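Local coordinates for protein YghZ aldo-keto reductase (Escherichia coli, PDB 3N6Q) that probably catalyses the NAD(P)H-dependent reduction of aldehydes and ketones to alcohols, at residues B[51-56]-B[83-88]; B[47-52]-B[58-63]. All blocks are in the same frame, centred on the assembly; numbering follows the deposited sequence.

Contact 1. Residues B[51-56]-B[83-88]. With MG (magnesium ion), chain J.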
loop_
_atom_site.group_PDB
_atom_site.type_symbol
_atom_site.label_atom_id
_atom_site.label_comp_id
_atom_site.label_asym_id
_atom_site.label_seq_id
_atom_site.Cartn_x
_atom_site.Cartn_y
_atom_site.Cartn_z
ATOM N N LYS B 51 -24.734 0.811 -28.804
ATOM C CA LYS B 51 -24.273 1.162 -30.145
ATOM C C LYS B 51 -22.800 1.546 -30.131
ATOM O O LYS B 51 -22.008 1.021 -30.969
ATOM C CB LYS B 51 -25.141 2.279 -30.748
ATOM C CG LYS B 51 -24.647 2.827 -32.134
ATOM C CD LYS B 51 -24.708 1.690 -33.192
ATOM C CE LYS B 51 -26.153 1.299 -33.460
ATOM N NZ LYS B 51 -26.302 0.384 -34.643
ATOM N N ALA B 52 -22.405 2.406 -29.166
ATOM C CA ALA B 52 -20.992 2.764 -29.031
ATOM C C ALA B 52 -20.097 1.539 -29.011
ATOM O O ALA B 52 -19.147 1.414 -29.809
ATOM C CB ALA B 52 -20.760 3.624 -27.763
ATOM N N PHE B 53 -20.400 0.601 -28.120
ATOM C CA PHE B 53 -19.550 -0.572 -27.946
ATOM C C PHE B 53 -19.590 -1.500 -29.179
ATOM O O PHE B 53 -18.559 -2.060 -29.554
ATOM C CB PHE B 53 -19.957 -1.331 -26.686
ATOM C CG PHE B 53 -18.998 -2.415 -26.280
ATOM C CD1 PHE B 53 -17.651 -2.123 -26.035
ATOM C CD2 PHE B 53 -19.440 -3.737 -26.162
ATOM C CE1 PHE B 53 -16.738 -3.130 -25.636
ATOM C CE2 PHE B 53 -18.523 -4.776 -25.712
ATOM C CZ PHE B 53 -17.195 -4.471 -25.457
ATOM N N ASP B 54 -20.764 -1.631 -29.802
ATOM C CA ASP B 54 -20.881 -2.452 -31.056
ATOM C C ASP B 54 -20.060 -1.812 -32.203
ATOM O O ASP B 54 -19.692 -2.508 -33.178
ATOM C CB ASP B 54 -22.320 -2.515 -31.468
ATOM C CG ASP B 54 -23.128 -3.540 -30.664
ATOM O OD1 ASP B 54 -22.555 -4.393 -29.980
ATOM O OD2 ASP B 54 -24.323 -3.520 -30.857
ATOM N N LEU B 55 -19.821 -0.508 -32.119
ATOM C CA LEU B 55 -18.926 0.179 -33.112
ATOM C C LEU B 55 -17.444 0.145 -32.770
ATOM O O LEU B 55 -16.620 0.664 -33.540
ATOM C CB LEU B 55 -19.365 1.627 -33.361
ATOM C CG LEU B 55 -20.717 1.888 -33.994
ATOM C CD1 LEU B 55 -21.081 3.335 -33.765
ATOM C CD2 LEU B 55 -20.741 1.509 -35.550
ATOM N N GLY B 56 -17.073 -0.541 -31.679
ATOM C CA GLY B 56 -15.675 -0.596 -31.247
ATOM C C GLY B 56 -15.274 0.550 -30.327
ATOM O O GLY B 56 -14.107 0.711 -29.997
ATOM N N GLU B 83 -26.217 -4.008 -15.871
ATOM C CA GLU B 83 -27.279 -4.685 -16.638
ATOM C C GLU B 83 -26.743 -5.302 -17.938
ATOM O O GLU B 83 -27.007 -6.487 -18.235
ATOM C CB GLU B 83 -28.468 -3.760 -16.948
ATOM C CG GLU B 83 -29.472 -3.550 -15.759
ATOM C CD GLU B 83 -30.743 -2.823 -16.159
ATOM O OE1 GLU B 83 -30.858 -2.488 -17.351
ATOM O OE2 GLU B 83 -31.699 -2.671 -15.313
ATOM N N ASP B 84 -25.898 -4.549 -18.665
ATOM C CA ASP B 84 -25.538 -4.930 -20.044
ATOM C C ASP B 84 -24.057 -5.247 -20.251
ATOM O O ASP B 84 -23.688 -5.828 -21.289
ATOM C CB ASP B 84 -25.929 -3.808 -20.997
ATOM C CG ASP B 84 -27.433 -3.707 -21.222
ATOM O OD1 ASP B 84 -28.188 -4.671 -20.922
ATOM O OD2 ASP B 84 -27.846 -2.675 -21.784
ATOM N N PHE B 85 -23.193 -4.788 -19.337
ATOM C CA PHE B 85 -21.764 -4.887 -19.573
ATOM C C PHE B 85 -21.028 -5.668 -18.493
ATOM O O PHE B 85 -19.842 -5.582 -18.428
ATOM C CB PHE B 85 -21.121 -3.486 -19.751
ATOM C CG PHE B 85 -21.574 -2.753 -20.978
ATOM C CD1 PHE B 85 -20.748 -2.714 -22.104
ATOM C CD2 PHE B 85 -22.718 -1.973 -20.958
ATOM C CE1 PHE B 85 -21.131 -1.998 -23.223
ATOM C CE2 PHE B 85 -23.118 -1.237 -22.052
ATOM C CZ PHE B 85 -22.335 -1.282 -23.218
ATOM N N ALA B 86 -21.720 -6.509 -17.730
ATOM C CA ALA B 86 -21.054 -7.330 -16.705
ATOM C C ALA B 86 -19.972 -8.241 -17.238
ATOM O O ALA B 86 -18.989 -8.504 -16.547
ATOM C CB ALA B 86 -22.086 -8.144 -15.893
ATOM N N ALA B 87 -20.100 -8.735 -18.452
ATOM C CA ALA B 87 -19.046 -9.573 -18.963
ATOM C C ALA B 87 -17.979 -8.758 -19.710
ATOM O O ALA B 87 -17.024 -9.341 -20.222
ATOM C CB ALA B 87 -19.616 -10.655 -19.873
ATOM N N TYR B 88 -18.172 -7.440 -19.824
ATOM C CA TYR B 88 -17.331 -6.678 -20.783
ATOM C C TYR B 88 -16.514 -5.584 -20.091
ATOM O O TYR B 88 -15.908 -4.758 -20.783
ATOM C CB TYR B 88 -18.189 -5.975 -21.837
ATOM C CG TYR B 88 -18.938 -6.931 -22.767
ATOM C CD1 TYR B 88 -18.250 -7.899 -23.511
ATOM C CD2 TYR B 88 -20.315 -6.813 -22.921
ATOM C CE1 TYR B 88 -18.950 -8.788 -24.363
ATOM C CE2 TYR B 88 -21.029 -7.688 -23.773
ATOM C CZ TYR B 88 -20.337 -8.638 -24.501
ATOM O OH TYR B 88 -21.059 -9.475 -25.333
HETATM MG MG MG J . -33.440 -2.213 -15.647
#
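Phe53, near the end of helix 42-54, meets Phe85 and Tyr88 without a single polar bond crossing between the two segments. Phe85 sends CE1 to the root of the Phe53 side chain, 3.7 Å from Phe53 CB, which lies at the edge of the Phe85 ring and in its plane. The two rings form an offset edge-to-face pair: the edge of Phe85 is directed at the face of Phe53, with the planes at 69° and the centroids 5.6 Å apart. Farther out on the same side chain, Phe53 CE2 stands 3.7 Å from Tyr88 CG, over one face of the tyrosine ring and displaced toward its rim. This second pair is oblique, its planes turned by 51°. The Phe53 ring is put there by a chi1 of -170°, which holds CG anti to the backbone N and beside the carbonyl carbon.

The resulting aromatic cluster fills the angle between two successive outer helices of a TIM barrel, 42-54 and 72-84, where each gives way to a loop. Helix 42-54 ends in a Schellman motif, in which Gly56 N bonds to Phe53 O and the glycine takes a positive phi. After helix 72-84 the chain turns, with Tyr88 N bonded to Phe85 O at 2.9 Å, and both rings face Phe53. Residues near the N terminus add to the cluster: Trp3 packs edge-to-face with Phe85, and the Tyr88 hydroxyl is hydrogen-bonded to Ala5 N. Well away from the rings, Glu83 OE2 binds a magnesium ion, while its OE1 forms a salt bridge with Arg46.

Contact 2. Residues B[47-52]-B[58-63]; sequences AILRKA and THFDLA
Ala52 N donates to Ile48 O at 2.9 Å, a helical bond that fixes the turn from which the Ala52 methyl faces strand 59-61. There it meets Phe60, whose ring is the strand's contribution to the contact. Ala52 CB lies 3.8 Å from Phe60 CE1 and almost as near to CZ, so the methyl rests beside the far end of the ring. One turn back along the helix, Leu49 supplies a single branch: CD2 comes within 3.6 Å of Phe60 CE1 and 3.7 Å of Phe60 CD1. CE1 is therefore shared, approached by both aliphatic groups at a slant to the ring. The Leu49 side chain runs at a slant to that of Phe60. Its CG lies anti to the carbonyl carbon (chi1 -58°) and CD1 continues the chain away from CA, which leaves CD2 as the branch turned to the ring.

All three side chains are buried, with further apolar groups around them. Leu30 of the neighbouring strand touches both Leu49 and Phe60, Leu308 of helix 305-312 backs Ala52, and Phe77 and Leu80 of helix 72-84 also touch Leu49. With an alanine at Phe60, the Leu49 branch and the Ala52 methyl would probably lose their partner on the strand and a gap is likely to open under the helix. The alternation of the strand turns Asp61 to the other side, where it pairs with Lys97 inside the barrel. The outward-facing Phe60 thus packs the helix of a beta-alpha-beta unit, strand 24-31, helix 42-54 and strand 59-61, against the wall of the TIM barrel.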
loop_
_atom_site.group_PDB
_atom_site.type_symbol
_atom_site.label_atom_id
_atom_site.label_comp_id
_atom_site.label_asym_id
_atom_site.label_seq_id
_atom_site.Cartn_x
_atom_site.Cartn_y
_atom_site.Cartn_z
ATOM N N ALA B 47 -29.382 2.555 -25.415
ATOM C CA ALA B 47 -29.213 2.389 -26.881
ATOM C C ALA B 47 -27.888 3.016 -27.345
ATOM O O ALA B 47 -27.150 2.404 -28.196
ATOM C CB ALA B 47 -30.360 3.016 -27.602
ATOM N N ILE B 48 -27.599 4.209 -26.810
ATOM C CA ILE B 48 -26.308 4.874 -27.025
ATOM C C ILE B 48 -25.099 4.034 -26.602
ATOM O O ILE B 48 -24.137 3.870 -27.397
ATOM C CB ILE B 48 -26.247 6.323 -26.468
ATOM C CG1 ILE B 48 -27.390 7.222 -27.031
ATOM C CG2 ILE B 48 -24.808 6.892 -26.727
ATOM C CD1 ILE B 48 -27.769 8.453 -26.190
ATOM N N LEU B 49 -25.055 3.512 -25.359
ATOM C CA LEU B 49 -23.886 2.719 -24.947
ATOM C C LEU B 49 -23.711 1.480 -25.771
ATOM O O LEU B 49 -22.554 1.013 -26.037
ATOM C CB LEU B 49 -23.953 2.324 -23.440
ATOM C CG LEU B 49 -24.049 3.545 -22.495
ATOM C CD1 LEU B 49 -24.093 3.077 -21.005
ATOM C CD2 LEU B 49 -22.798 4.446 -22.640
ATOM N N ARG B 50 -24.839 0.815 -26.044
ATOM C CA ARG B 50 -24.733 -0.447 -26.762
ATOM C C ARG B 50 -24.217 -0.219 -28.179
ATOM O O ARG B 50 -23.418 -0.981 -28.672
ATOM C CB ARG B 50 -26.106 -1.132 -26.878
ATOM C CG ARG B 50 -26.573 -1.728 -25.537
ATOM C CD ARG B 50 -27.906 -2.466 -25.786
ATOM N NE ARG B 50 -28.355 -3.221 -24.606
ATOM C CZ ARG B 50 -29.368 -4.092 -24.627
ATOM N NH1 ARG B 50 -30.047 -4.296 -25.762
ATOM N NH2 ARG B 50 -29.741 -4.720 -23.502
ATOM N N LYS B 51 -24.734 0.811 -28.804
ATOM C CA LYS B 51 -24.273 1.162 -30.145
ATOM C C LYS B 51 -22.800 1.546 -30.131
ATOM O O LYS B 51 -22.008 1.021 -30.969
ATOM C CB LYS B 51 -25.141 2.279 -30.748
ATOM C CG LYS B 51 -24.647 2.827 -32.134
ATOM C CD LYS B 51 -24.708 1.690 -33.192
ATOM C CE LYS B 51 -26.153 1.299 -33.460
ATOM N NZ LYS B 51 -26.302 0.384 -34.643
ATOM N N ALA B 52 -22.405 2.406 -29.166
ATOM C CA ALA B 52 -20.992 2.764 -29.031
ATOM C C ALA B 52 -20.097 1.539 -29.011
ATOM O O ALA B 52 -19.147 1.414 -29.809
ATOM C CB ALA B 52 -20.760 3.624 -27.763
ATOM N N THR B 58 -14.563 1.821 -27.101
ATOM C CA THR B 58 -14.282 1.110 -25.856
ATOM C C THR B 58 -14.019 2.124 -24.724
ATOM O O THR B 58 -13.822 1.702 -23.540
ATOM C CB THR B 58 -13.045 0.272 -25.981
ATOM O OG1 THR B 58 -12.001 1.118 -26.502
ATOM C CG2 THR B 58 -13.249 -0.932 -26.933
ATOM N N HIS B 59 -14.069 3.424 -25.040
ATOM C CA HIS B 59 -13.703 4.461 -24.017
ATOM C C HIS B 59 -14.912 5.377 -23.796
ATOM O O HIS B 59 -15.527 5.937 -24.747
ATOM C CB HIS B 59 -12.448 5.316 -24.442
ATOM C CG HIS B 59 -12.109 6.419 -23.470
ATOM N ND1 HIS B 59 -12.248 6.258 -22.093
ATOM C CD2 HIS B 59 -11.656 7.689 -23.660
ATOM C CE1 HIS B 59 -11.920 7.402 -21.484
ATOM N NE2 HIS B 59 -11.515 8.273 -22.406
ATOM N N PHE B 60 -15.356 5.359 -22.524
ATOM C CA PHE B 60 -16.528 6.047 -22.007
ATOM C C PHE B 60 -15.977 7.042 -20.991
ATOM O O PHE B 60 -15.361 6.669 -19.986
ATOM C CB PHE B 60 -17.455 5.017 -21.347
ATOM C CG PHE B 60 -18.038 4.061 -22.342
ATOM C CD1 PHE B 60 -19.105 4.456 -23.085
ATOM C CD2 PHE B 60 -17.285 3.005 -22.805
ATOM C CE1 PHE B 60 -19.579 3.678 -24.138
ATOM C CE2 PHE B 60 -17.731 2.229 -23.887
ATOM C CZ PHE B 60 -18.896 2.565 -24.519
ATOM N N ASP B 61 -16.241 8.318 -21.233
ATOM C CA ASP B 61 -15.600 9.373 -20.442
ATOM C C ASP B 61 -16.671 10.083 -19.590
ATOM O O ASP B 61 -17.636 10.627 -20.104
ATOM C CB ASP B 61 -14.878 10.371 -21.383
ATOM C CG ASP B 61 -14.258 11.577 -20.636
ATOM O OD1 ASP B 61 -13.162 11.397 -20.033
ATOM O OD2 ASP B 61 -14.850 12.686 -20.656
ATOM N N LEU B 62 -16.461 10.063 -18.274
ATOM C CA LEU B 62 -17.418 10.608 -17.295
ATOM C C LEU B 62 -16.727 11.702 -16.489
ATOM O O LEU B 62 -15.521 11.940 -16.676
ATOM C CB LEU B 62 -17.893 9.506 -16.358
ATOM C CG LEU B 62 -18.801 8.545 -17.149
ATOM C CD1 LEU B 62 -18.093 7.259 -17.619
ATOM C CD2 LEU B 62 -20.095 8.172 -16.295
ATOM N N ALA B 63 -17.470 12.352 -15.589
ATOM C CA ALA B 63 -16.849 13.227 -14.583
ATOM C C ALA B 63 -17.871 13.208 -13.435
ATOM O O ALA B 63 -19.027 12.828 -13.620
ATOM C CB ALA B 63 -16.673 14.631 -15.092
#

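Followed from the N terminus, the chain enters both contacts through helix 42-54, whose residues Lys51 and Ala52 belong to both. Contact 2 closes first: after a five-residue connection the chain returns as strand 59-61 beneath the helix. Both loops start from the same stretch of helix 42-54; that of contact 2 is short, and that of contact 1 runs on through strand 59-61 and helix 72-84 before it closes. Contact 2 ties the helix inward to the barrel wall; contact 1 ties it laterally to the next helix. They also meet directly, through the salt bridge of Arg50 NE with Asp84 OD2 (2.9 Å) and the packing of Phe85 CZ on Leu49 O.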